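Hypothetical protein PH1320 (Pyrococcus horikoshii, PDB 2E87) probably binds GTP as an Obg-type GTPase of the NOG1 family, and holds GDP in its G domain, which follows an N-terminal helical bundle. Local coordinates at residues L12-L17 with V139-D144; D19-R24 with S54-D59; D89-A94 with L147-K152. One frame throughout, in Å; residues are numbered along the deposited sequence.

Interaction 1 (L12-L17 with V139-D144)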
loop_
_atom_site.group_PDB
_atom_site.type_symbol
_atom_site.label_atom_id
_atom_site.label_comp_id
_atom_site.label_asym_id
_atom_site.label_seq_id
_atom_site.Cartn_x
_atom_site.Cartn_y
_atom_site.Cartn_z
ATOM N N LEU A 12 18.000 -6.047 -8.871
ATOM C CA LEU A 12 18.803 -6.716 -9.887
ATOM C C LEU A 12 18.588 -8.237 -9.827
ATOM O O LEU A 12 18.349 -8.787 -8.759
ATOM C CB LEU A 12 20.287 -6.415 -9.673
ATOM C CG LEU A 12 20.809 -5.004 -9.974
ATOM C CD1 LEU A 12 22.338 -5.053 -10.116
ATOM C CD2 LEU A 12 20.217 -4.483 -11.262
ATOM N N THR A 13 18.654 -8.913 -10.969
ATOM C CA THR A 13 18.494 -10.371 -10.981
ATOM C C THR A 13 19.798 -11.017 -10.502
ATOM O O THR A 13 20.852 -10.370 -10.474
ATOM C CB THR A 13 18.166 -10.925 -12.403
ATOM O OG1 THR A 13 19.279 -10.711 -13.282
ATOM C CG2 THR A 13 16.948 -10.230 -12.978
ATOM N N ALA A 14 19.730 -12.287 -10.115
ATOM C CA ALA A 14 20.930 -12.974 -9.647
ATOM C C ALA A 14 22.088 -12.786 -10.652
ATOM O O ALA A 14 23.201 -12.431 -10.268
ATOM C CB ALA A 14 20.633 -14.457 -9.433
ATOM N N ASP A 15 21.819 -13.004 -11.932
ATOM C CA ASP A 15 22.852 -12.848 -12.952
ATOM C C ASP A 15 23.433 -11.441 -13.039
ATOM O O ASP A 15 24.651 -11.267 -13.148
ATOM C CB ASP A 15 22.320 -13.233 -14.330
ATOM C CG ASP A 15 22.024 -14.712 -14.450
ATOM O OD1 ASP A 15 22.689 -15.510 -13.749
ATOM O OD2 ASP A 15 21.136 -15.068 -15.260
ATOM N N GLU A 16 22.563 -10.438 -12.993
ATOM C CA GLU A 16 23.026 -9.054 -13.080
ATOM C C GLU A 16 23.885 -8.711 -11.873
ATOM O O GLU A 16 24.859 -7.983 -11.998
ATOM C CB GLU A 16 21.832 -8.078 -13.175
ATOM C CG GLU A 16 20.875 -8.384 -14.320
ATOM C CD GLU A 16 19.568 -7.573 -14.274
ATOM O OE1 GLU A 16 19.071 -7.269 -13.163
ATOM O OE2 GLU A 16 19.025 -7.259 -15.363
ATOM N N LEU A 17 23.535 -9.243 -10.705
ATOM C CA LEU A 17 24.308 -8.947 -9.503
ATOM C C LEU A 17 25.650 -9.646 -9.590
ATOM O O LEU A 17 26.682 -9.095 -9.219
ATOM C CB LEU A 17 23.582 -9.422 -8.248
ATOM C CG LEU A 17 23.326 -8.412 -7.124
ATOM C CD1 LEU A 17 23.343 -9.165 -5.794
ATOM C CD2 LEU A 17 24.380 -7.318 -7.112
ATOM N N VAL A 139 24.463 -18.835 -4.010
ATOM C CA VAL A 139 23.578 -18.237 -3.016
ATOM C C VAL A 139 22.615 -17.298 -3.733
ATOM O O VAL A 139 21.416 -17.323 -3.478
ATOM C CB VAL A 139 24.380 -17.459 -1.930
ATOM C CG1 VAL A 139 23.448 -16.670 -1.030
ATOM C CG2 VAL A 139 25.183 -18.427 -1.085
ATOM N N LEU A 140 23.126 -16.498 -4.666
ATOM C CA LEU A 140 22.267 -15.559 -5.394
ATOM C C LEU A 140 21.265 -16.272 -6.289
ATOM O O LEU A 140 20.141 -15.790 -6.481
ATOM C CB LEU A 140 23.101 -14.583 -6.238
ATOM C CG LEU A 140 23.986 -13.635 -5.431
ATOM C CD1 LEU A 140 24.801 -12.724 -6.364
ATOM C CD2 LEU A 140 23.078 -12.827 -4.496
ATOM N N ARG A 141 21.666 -17.406 -6.859
ATOM C CA ARG A 141 20.727 -18.140 -7.691
ATOM C C ARG A 141 19.672 -18.785 -6.813
ATOM O O ARG A 141 18.552 -18.986 -7.253
ATOM C CB ARG A 141 21.439 -19.164 -8.578
ATOM C CG ARG A 141 22.233 -18.465 -9.663
ATOM C CD ARG A 141 22.862 -19.398 -10.661
ATOM N NE ARG A 141 23.715 -18.668 -11.602
ATOM C CZ ARG A 141 25.040 -18.809 -11.674
ATOM N NH1 ARG A 141 25.662 -19.657 -10.857
ATOM N NH2 ARG A 141 25.741 -18.114 -12.567
ATOM N N ASP A 142 20.007 -19.063 -5.558
ATOM C CA ASP A 142 19.014 -19.640 -4.660
ATOM C C ASP A 142 17.850 -18.649 -4.475
ATOM O O ASP A 142 16.703 -19.063 -4.301
ATOM C CB ASP A 142 19.603 -19.933 -3.274
ATOM C CG ASP A 142 20.589 -21.089 -3.271
ATOM O OD1 ASP A 142 20.511 -21.950 -4.169
ATOM O OD2 ASP A 142 21.431 -21.143 -2.343
ATOM N N ILE A 143 18.145 -17.345 -4.500
ATOM C CA ILE A 143 17.092 -16.342 -4.316
ATOM C C ILE A 143 16.660 -15.592 -5.576
ATOM O O ILE A 143 15.888 -14.639 -5.477
ATOM C CB ILE A 143 17.481 -15.263 -3.253
ATOM C CG1 ILE A 143 18.648 -14.426 -3.756
ATOM C CG2 ILE A 143 17.833 -15.917 -1.928
ATOM C CD1 ILE A 143 18.886 -13.180 -2.930
ATOM N N ASP A 144 17.135 -16.021 -6.746
ATOM C CA ASP A 144 16.801 -15.350 -8.012
ATOM C C ASP A 144 15.279 -15.214 -8.229
ATOM O O ASP A 144 14.794 -14.139 -8.622
ATOM C CB ASP A 144 17.422 -16.097 -9.208
ATOM C CG ASP A 144 17.419 -15.261 -10.495
ATOM O OD1 ASP A 144 17.057 -15.794 -11.566
ATOM O OD2 ASP A 144 17.798 -14.071 -10.443
HETATM O O HOH W 1 19.129 -14.108 -12.946
#

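Interaction 2 (D19-R24 with S54-D59)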
loop_
_atom_site.group_PDB
_atom_site.type_symbol
_atom_site.label_atom_id
_atom_site.label_comp_id
_atom_site.label_asym_id
_atom_site.label_seq_id
_atom_site.Cartn_x
_atom_site.Cartn_y
_atom_site.Cartn_z
ATOM N N ASP A 19 27.290 -10.540 -12.323
ATOM C CA ASP A 19 28.100 -9.833 -13.294
ATOM C C ASP A 19 28.637 -8.518 -12.754
ATOM O O ASP A 19 29.813 -8.200 -12.940
ATOM C CB ASP A 19 27.295 -9.604 -14.577
ATOM C CG ASP A 19 27.116 -10.882 -15.386
ATOM O OD1 ASP A 19 27.378 -11.983 -14.845
ATOM O OD2 ASP A 19 26.707 -10.791 -16.566
ATOM N N LYS A 20 27.782 -7.760 -12.074
ATOM C CA LYS A 20 28.199 -6.479 -11.518
ATOM C C LYS A 20 29.334 -6.724 -10.530
ATOM O O LYS A 20 30.373 -6.079 -10.589
ATOM C CB LYS A 20 27.027 -5.810 -10.804
ATOM C CG LYS A 20 27.273 -4.375 -10.359
ATOM C CD LYS A 20 26.047 -3.830 -9.612
ATOM C CE LYS A 20 26.067 -2.311 -9.476
ATOM N NZ LYS A 20 26.016 -1.666 -10.825
ATOM N N ALA A 21 29.129 -7.679 -9.636
ATOM C CA ALA A 21 30.120 -8.003 -8.628
ATOM C C ALA A 21 31.443 -8.536 -9.198
ATOM O O ALA A 21 32.514 -8.107 -8.774
ATOM C CB ALA A 21 29.529 -8.995 -7.646
ATOM N N PHE A 22 31.384 -9.470 -10.147
ATOM C CA PHE A 22 32.620 -10.007 -10.707
ATOM C C PHE A 22 33.338 -8.900 -11.477
ATOM O O PHE A 22 34.550 -8.713 -11.342
ATOM C CB PHE A 22 32.337 -11.199 -11.626
ATOM C CG PHE A 22 31.879 -12.440 -10.907
ATOM C CD1 PHE A 22 31.632 -13.615 -11.620
ATOM C CD2 PHE A 22 31.706 -12.451 -9.520
ATOM C CE1 PHE A 22 31.223 -14.783 -10.967
ATOM C CE2 PHE A 22 31.298 -13.608 -8.858
ATOM C CZ PHE A 22 31.056 -14.783 -9.582
ATOM N N ARG A 23 32.576 -8.155 -12.268
ATOM C CA ARG A 23 33.135 -7.064 -13.051
ATOM C C ARG A 23 33.862 -6.077 -12.142
ATOM O O ARG A 23 34.975 -5.657 -12.445
ATOM C CB ARG A 23 32.032 -6.330 -13.822
ATOM C CG ARG A 23 32.480 -5.776 -15.178
ATOM C CD ARG A 23 31.535 -4.696 -15.719
ATOM N NE ARG A 23 30.127 -5.091 -15.656
ATOM C CZ ARG A 23 29.213 -4.509 -14.874
ATOM N NH1 ARG A 23 29.547 -3.496 -14.077
ATOM N NH2 ARG A 23 27.955 -4.942 -14.887
ATOM N N ARG A 24 33.236 -5.710 -11.024
ATOM C CA ARG A 24 33.841 -4.755 -10.108
ATOM C C ARG A 24 35.076 -5.333 -9.434
ATOM O O ARG A 24 36.002 -4.603 -9.081
ATOM C CB ARG A 24 32.842 -4.313 -9.036
ATOM C CG ARG A 24 33.276 -3.065 -8.288
ATOM C CD ARG A 24 32.695 -1.807 -8.918
ATOM N NE ARG A 24 31.507 -1.336 -8.205
ATOM C CZ ARG A 24 30.339 -1.068 -8.784
ATOM N NH1 ARG A 24 30.195 -1.227 -10.096
ATOM N NH2 ARG A 24 29.313 -0.644 -8.053
ATOM N N SER A 54 32.008 -9.593 -2.231
ATOM C CA SER A 54 31.164 -9.591 -1.047
ATOM C C SER A 54 30.487 -8.245 -0.812
ATOM O O SER A 54 29.289 -8.189 -0.537
ATOM C CB SER A 54 31.977 -9.978 0.184
ATOM O OG SER A 54 31.140 -10.063 1.320
ATOM N N ASN A 55 31.245 -7.162 -0.944
ATOM C CA ASN A 55 30.691 -5.835 -0.717
ATOM C C ASN A 55 29.719 -5.347 -1.753
ATOM O O ASN A 55 28.722 -4.714 -1.420
ATOM C CB ASN A 55 31.799 -4.800 -0.570
ATOM C CG ASN A 55 32.257 -4.673 0.847
ATOM O OD1 ASN A 55 33.003 -5.515 1.341
ATOM N ND2 ASN A 55 31.786 -3.627 1.534
ATOM N N VAL A 56 30.009 -5.625 -3.013
ATOM C CA VAL A 56 29.130 -5.180 -4.069
ATOM C C VAL A 56 27.787 -5.886 -3.972
ATOM O O VAL A 56 26.747 -5.257 -4.099
ATOM C CB VAL A 56 29.785 -5.416 -5.440
ATOM C CG1 VAL A 56 28.776 -5.228 -6.555
ATOM C CG2 VAL A 56 30.924 -4.435 -5.604
ATOM N N VAL A 57 27.810 -7.190 -3.724
ATOM C CA VAL A 57 26.566 -7.937 -3.610
ATOM C C VAL A 57 25.773 -7.486 -2.388
ATOM O O VAL A 57 24.582 -7.197 -2.483
ATOM C CB VAL A 57 26.823 -9.451 -3.495
ATOM C CG1 VAL A 57 25.543 -10.158 -3.095
ATOM C CG2 VAL A 57 27.347 -9.989 -4.809
ATOM N N ARG A 58 26.440 -7.419 -1.241
ATOM C CA ARG A 58 25.762 -7.037 -0.020
ATOM C C ARG A 58 25.242 -5.613 -0.066
ATOM O O ARG A 58 24.178 -5.330 0.463
ATOM C CB ARG A 58 26.682 -7.265 1.177
ATOM C CG ARG A 58 26.815 -8.748 1.545
ATOM C CD ARG A 58 28.128 -9.046 2.258
ATOM N NE ARG A 58 28.300 -8.169 3.399
ATOM C CZ ARG A 58 29.313 -7.331 3.553
ATOM N NH1 ARG A 58 30.265 -7.252 2.637
ATOM N NH2 ARG A 58 29.354 -6.553 4.621
ATOM N N ASP A 59 25.962 -4.721 -0.733
ATOM C CA ASP A 59 25.504 -3.349 -0.815
ATOM C C ASP A 59 24.239 -3.232 -1.647
ATOM O O ASP A 59 23.296 -2.563 -1.229
ATOM C CB ASP A 59 26.591 -2.445 -1.388
ATOM C CG ASP A 59 27.743 -2.236 -0.416
ATOM O OD1 ASP A 59 27.618 -2.622 0.775
ATOM O OD2 ASP A 59 28.774 -1.677 -0.848
#

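Interaction 3 (D89-A94 with L147-K152). With SO4 (sulfate ion), chain B.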
loop_
_atom_site.group_PDB
_atom_site.type_symbol
_atom_site.label_atom_id
_atom_site.label_comp_id
_atom_site.label_asym_id
_atom_site.label_seq_id
_atom_site.Cartn_x
_atom_site.Cartn_y
_atom_site.Cartn_z
ATOM N N ASP A 89 2.448 -12.522 2.890
ATOM C CA ASP A 89 3.328 -13.599 3.320
ATOM C C ASP A 89 4.452 -13.858 2.318
ATOM O O ASP A 89 5.593 -14.101 2.698
ATOM C CB ASP A 89 2.501 -14.863 3.586
ATOM C CG ASP A 89 3.342 -16.018 4.117
ATOM O OD1 ASP A 89 3.601 -16.965 3.336
ATOM O OD2 ASP A 89 3.748 -15.981 5.306
ATOM N N THR A 90 4.132 -13.784 1.038
ATOM C CA THR A 90 5.120 -13.975 -0.006
ATOM C C THR A 90 6.145 -12.840 0.032
ATOM O O THR A 90 7.350 -13.066 -0.122
ATOM C CB THR A 90 4.454 -14.001 -1.401
ATOM O OG1 THR A 90 3.538 -15.096 -1.459
ATOM C CG2 THR A 90 5.486 -14.164 -2.504
ATOM N N PHE A 91 5.662 -11.619 0.241
ATOM C CA PHE A 91 6.547 -10.465 0.291
ATOM C C PHE A 91 7.543 -10.593 1.439
ATOM O O PHE A 91 8.743 -10.439 1.241
ATOM C CB PHE A 91 5.739 -9.177 0.447
ATOM C CG PHE A 91 6.456 -7.956 -0.047
ATOM C CD1 PHE A 91 6.486 -7.655 -1.402
ATOM C CD2 PHE A 91 7.135 -7.128 0.843
ATOM C CE1 PHE A 91 7.182 -6.551 -1.864
ATOM C CE2 PHE A 91 7.836 -6.019 0.392
ATOM C CZ PHE A 91 7.863 -5.727 -0.964
ATOM N N HIS A 92 7.044 -10.883 2.638
ATOM C CA HIS A 92 7.906 -11.018 3.805
ATOM C C HIS A 92 8.983 -12.060 3.592
ATOM O O HIS A 92 10.131 -11.853 3.985
ATOM C CB HIS A 92 7.089 -11.381 5.054
ATOM C CG HIS A 92 6.591 -10.193 5.816
ATOM N ND1 HIS A 92 5.455 -10.231 6.597
ATOM C CD2 HIS A 92 7.087 -8.937 5.934
ATOM C CE1 HIS A 92 5.271 -9.050 7.161
ATOM N NE2 HIS A 92 6.248 -8.247 6.775
ATOM N N LYS A 93 8.606 -13.174 2.973
ATOM C CA LYS A 93 9.530 -14.262 2.730
ATOM C C LYS A 93 10.567 -13.961 1.677
ATOM O O LYS A 93 11.714 -14.394 1.791
ATOM C CB LYS A 93 8.767 -15.531 2.368
ATOM C CG LYS A 93 8.110 -16.152 3.575
ATOM C CD LYS A 93 7.232 -17.331 3.225
ATOM C CE LYS A 93 6.579 -17.855 4.491
ATOM N NZ LYS A 93 5.584 -18.911 4.218
ATOM N N ALA A 94 10.169 -13.226 0.651
ATOM C CA ALA A 94 11.101 -12.866 -0.400
ATOM C C ALA A 94 12.152 -11.966 0.248
ATOM O O ALA A 94 13.360 -12.179 0.085
ATOM C CB ALA A 94 10.377 -12.137 -1.518
ATOM N N LEU A 147 14.058 -12.531 -6.098
ATOM C CA LEU A 147 14.421 -11.207 -6.586
ATOM C C LEU A 147 13.515 -10.826 -7.749
ATOM O O LEU A 147 13.029 -9.700 -7.842
ATOM C CB LEU A 147 15.868 -11.179 -7.051
ATOM C CG LEU A 147 16.955 -11.388 -5.999
ATOM C CD1 LEU A 147 18.292 -11.522 -6.724
ATOM C CD2 LEU A 147 16.977 -10.229 -4.989
ATOM N N ARG A 148 13.286 -11.778 -8.638
ATOM C CA ARG A 148 12.445 -11.527 -9.785
ATOM C C ARG A 148 11.032 -11.176 -9.323
ATOM O O ARG A 148 10.424 -10.248 -9.838
ATOM C CB ARG A 148 12.476 -12.741 -10.702
ATOM C CG ARG A 148 13.773 -12.794 -11.491
ATOM C CD ARG A 148 14.023 -14.135 -12.147
ATOM N NE ARG A 148 15.243 -14.068 -12.942
ATOM C CZ ARG A 148 15.341 -13.417 -14.094
ATOM N NH1 ARG A 148 14.286 -12.789 -14.599
ATOM N NH2 ARG A 148 16.501 -13.348 -14.712
ATOM N N TYR A 149 10.527 -11.906 -8.337
ATOM C CA TYR A 149 9.206 -11.613 -7.800
ATOM C C TYR A 149 9.181 -10.207 -7.172
ATOM O O TYR A 149 8.234 -9.458 -7.382
ATOM C CB TYR A 149 8.807 -12.644 -6.750
ATOM C CG TYR A 149 7.781 -12.135 -5.754
ATOM C CD1 TYR A 149 6.424 -12.074 -6.078
ATOM C CD2 TYR A 149 8.180 -11.681 -4.483
ATOM C CE1 TYR A 149 5.479 -11.574 -5.160
ATOM C CE2 TYR A 149 7.250 -11.178 -3.564
ATOM C CZ TYR A 149 5.904 -11.124 -3.908
ATOM O OH TYR A 149 5.004 -10.603 -3.009
ATOM N N LEU A 150 10.205 -9.851 -6.404
ATOM C CA LEU A 150 10.226 -8.529 -5.771
ATOM C C LEU A 150 10.195 -7.409 -6.804
ATOM O O LEU A 150 9.644 -6.339 -6.561
ATOM C CB LEU A 150 11.463 -8.367 -4.879
ATOM C CG LEU A 150 11.357 -9.108 -3.555
ATOM C CD1 LEU A 150 12.692 -9.104 -2.857
ATOM C CD2 LEU A 150 10.285 -8.454 -2.684
ATOM N N ASN A 151 10.759 -7.663 -7.973
ATOM C CA ASN A 151 10.774 -6.635 -8.986
ATOM C C ASN A 151 9.400 -6.446 -9.612
ATOM O O ASN A 151 9.045 -5.328 -10.008
ATOM C CB ASN A 151 11.816 -6.965 -10.036
ATOM C CG ASN A 151 12.478 -5.735 -10.583
ATOM O OD1 ASN A 151 12.630 -4.736 -9.880
ATOM N ND2 ASN A 151 12.895 -5.798 -11.835
ATOM N N LYS A 152 8.632 -7.535 -9.689
ATOM C CA LYS A 152 7.274 -7.514 -10.238
ATOM C C LYS A 152 6.300 -6.956 -9.189
ATOM O O LYS A 152 5.354 -6.244 -9.515
ATOM C CB LYS A 152 6.819 -8.925 -10.640
ATOM C CG LYS A 152 7.550 -9.550 -11.835
ATOM C CD LYS A 152 7.244 -11.036 -11.917
ATOM C CE LYS A 152 8.171 -11.770 -12.881
ATOM N NZ LYS A 152 8.091 -13.259 -12.705
HETATM S S SO4 B . 8.141 -5.474 8.652
HETATM O O1 SO4 B . 8.341 -4.001 8.993
HETATM O O2 SO4 B . 8.153 -5.732 7.128
HETATM O O3 SO4 B . 9.342 -6.192 9.286
HETATM O O4 SO4 B . 6.790 -5.916 9.167
#

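Interaction 1 (L12-L17 with V139-D144)
Asp144, the first residue of helix 144-156, reaches across with its carboxylate to the start of another helix: its OD2 accepts from the backbone N of Ala14 at 2.7 Å, with an N-H...O angle of 157°. The donor lies nearly on the extension of the CG-OD2 bond. CG of Asp144 stands anti to its own backbone N (chi1 -165°), which swings the carboxylate out to the first turn of helix 14-30. The same OD2 also takes a bond from a water at 2.8 Å, and that water accepts from the N of Asp15, so two successive amides of the turn are served by one oxygen, one directly and one through the water. The Glu16 amide bonds weakly to Thr13 OG1, and in return Glu16 OE1 accepts from Thr13 N at 2.8 Å, a capping box.

Next to this polar end the Ala14 methyl packs on Leu140, its CB lying 3.3 Å from the carbonyl O of Leu140 and 4.0 Å from Leu140 CB. One turn on, Leu17 and Leu140 cross at about a right angle, their CD1 atoms 3.9 Å apart, and Val57 of helix 38-67 packs against both. On the exposed flank Asp15 OD1 lies at the edge of the Arg141 guanidinium in a long salt bridge, 4.0 Å from NE.

Asp144 OD1 pairs with Arg148, so the carboxylate is held through both oxygens. Within the N-terminal helical domain, Asp144 ties the start of helix 14-30 to the start of helix 144-156. A negative charge set against the first amides of helix 14-30 would probably be stabilised by the dipole of that helix.

Interaction 2 (D19-R24 with S54-D59)
Apolar contacts carry the meeting of 19-24 with 54-59, and no hydrogen bond passes between the two segments. Val56 is at the centre and uses its two methyls on different partners. CG1, anti to the backbone N (chi1 168°), comes down on the backbone of Ala21, 3.7 Å from its CA, and also lies near CG of Lys20. CG2 instead meets the stem of Arg24, 3.8 Å from CG. Arg24, bent at chi2 and chi3, passes its CB and CG obliquely across this methyl, and the bends bring its NE back to 4.1 Å from Val56 CG2; the residue itself is exposed. The small Ala21 lets the helices come close: the two short axes approach to 8.6 Å. Ala21 CB lies 3.7 Å from Val57 CG2 and also touches Val56 CG1. With both methyls of Val56 gone, as with an alanine here, a gap would probably open over the Ala21 backbone and the Arg24 stem would lose its apolar partner.

Polar bonds stay within 54-59, where Arg58 turns NH1 back to Ser54, with weak bonds to the O and OG of that residue.

Helices 14-30 and 38-67 run roughly antiparallel here, at 149°, as neighbours in the N-terminal helical domain. Helix 88-117 also packs on 54-59: Ile105 touches Val57 and Ser54, and Glu109 OE1 hydrogen-bonds Ser54 OG. On the first helix Phe22 stacks on Tyr133 of helix 122-142.

Interaction 3 (D89-A94 with L147-K152)
Tyr149 slides its ring under the methyl of Thr90, and CG2 of Thr90 sits over one face of the phenol in a CH-pi contact, 3.7 Å from the ring centroid and 24° off the normal. The methyl is displaced toward the hydroxyl end, with CZ of Tyr149 its nearest atom at 3.4 Å. This approach depends on Thr90 CG2 standing anti to its backbone N, which leaves OG1 turned the other way to bond Asp87.

At the edge of the same ring, Ala94 CB lies near the plane, 3.7 Å from CD2 of Tyr149, and the CA of Phe91 also borders the rim. The hydroxyl hydrogen-bonds the carbonyl O of Val86, at the end of helix 76-86. The OH also comes to the edge of the Phe91 ring, 3.7 Å from CD1. The two aromatic side chains cross at about a right angle.

Leu150 completes the apolar part. Its CD2 lies over a face of the Phe91 ring, 4.1 Å from the centroid, in a second CH-pi contact, while its CG packs at 3.8 Å on Ala94 CB. Ala94 is therefore shared by Tyr149 and Leu150.

On the outward side of helix 88-117, away from this contact, His92 NE2 donates to O2 of a sulfate at 3.2 Å; Ser72 OG also bonds this ion, which probably came from the crystallisation liquor.

Helices 88-117 and 144-156 meet here within the N-terminal helical domain. The short axes of 89-94 and 147-152 approach no closer than 10.0 Å and their directions differ by 128°, a steep crossing. Leu150 extends the packing along helix 88-117 to Met95 and Ile98, and helix 144-156 also meets the loop before helix 14-30, where Asn151 OD1 accepts from Val11 N.

All three contacts belong to the N-terminal helical domain, away from the GDP site. Interactions 1 and 2 share helix 14-30 and have centres 11 Å apart; their apolar sides meet at Val57 CG1 and Leu17 CD1, 3.6 Å apart. Interaction 3 lies 13 Å from interaction 1, centre to centre, and joins it through Leu147, whose CD1 is 3.4 Å from Leu12 O, and through the Arg148 side chain, which packs on Thr13. Interactions 2 and 3 do not touch, their nearest atoms being about 8 Å apart, so interaction 1 links them. In sequence, interaction 2 nests within the loop closed by interaction 1, whereas interactions 1 and 3 interleave.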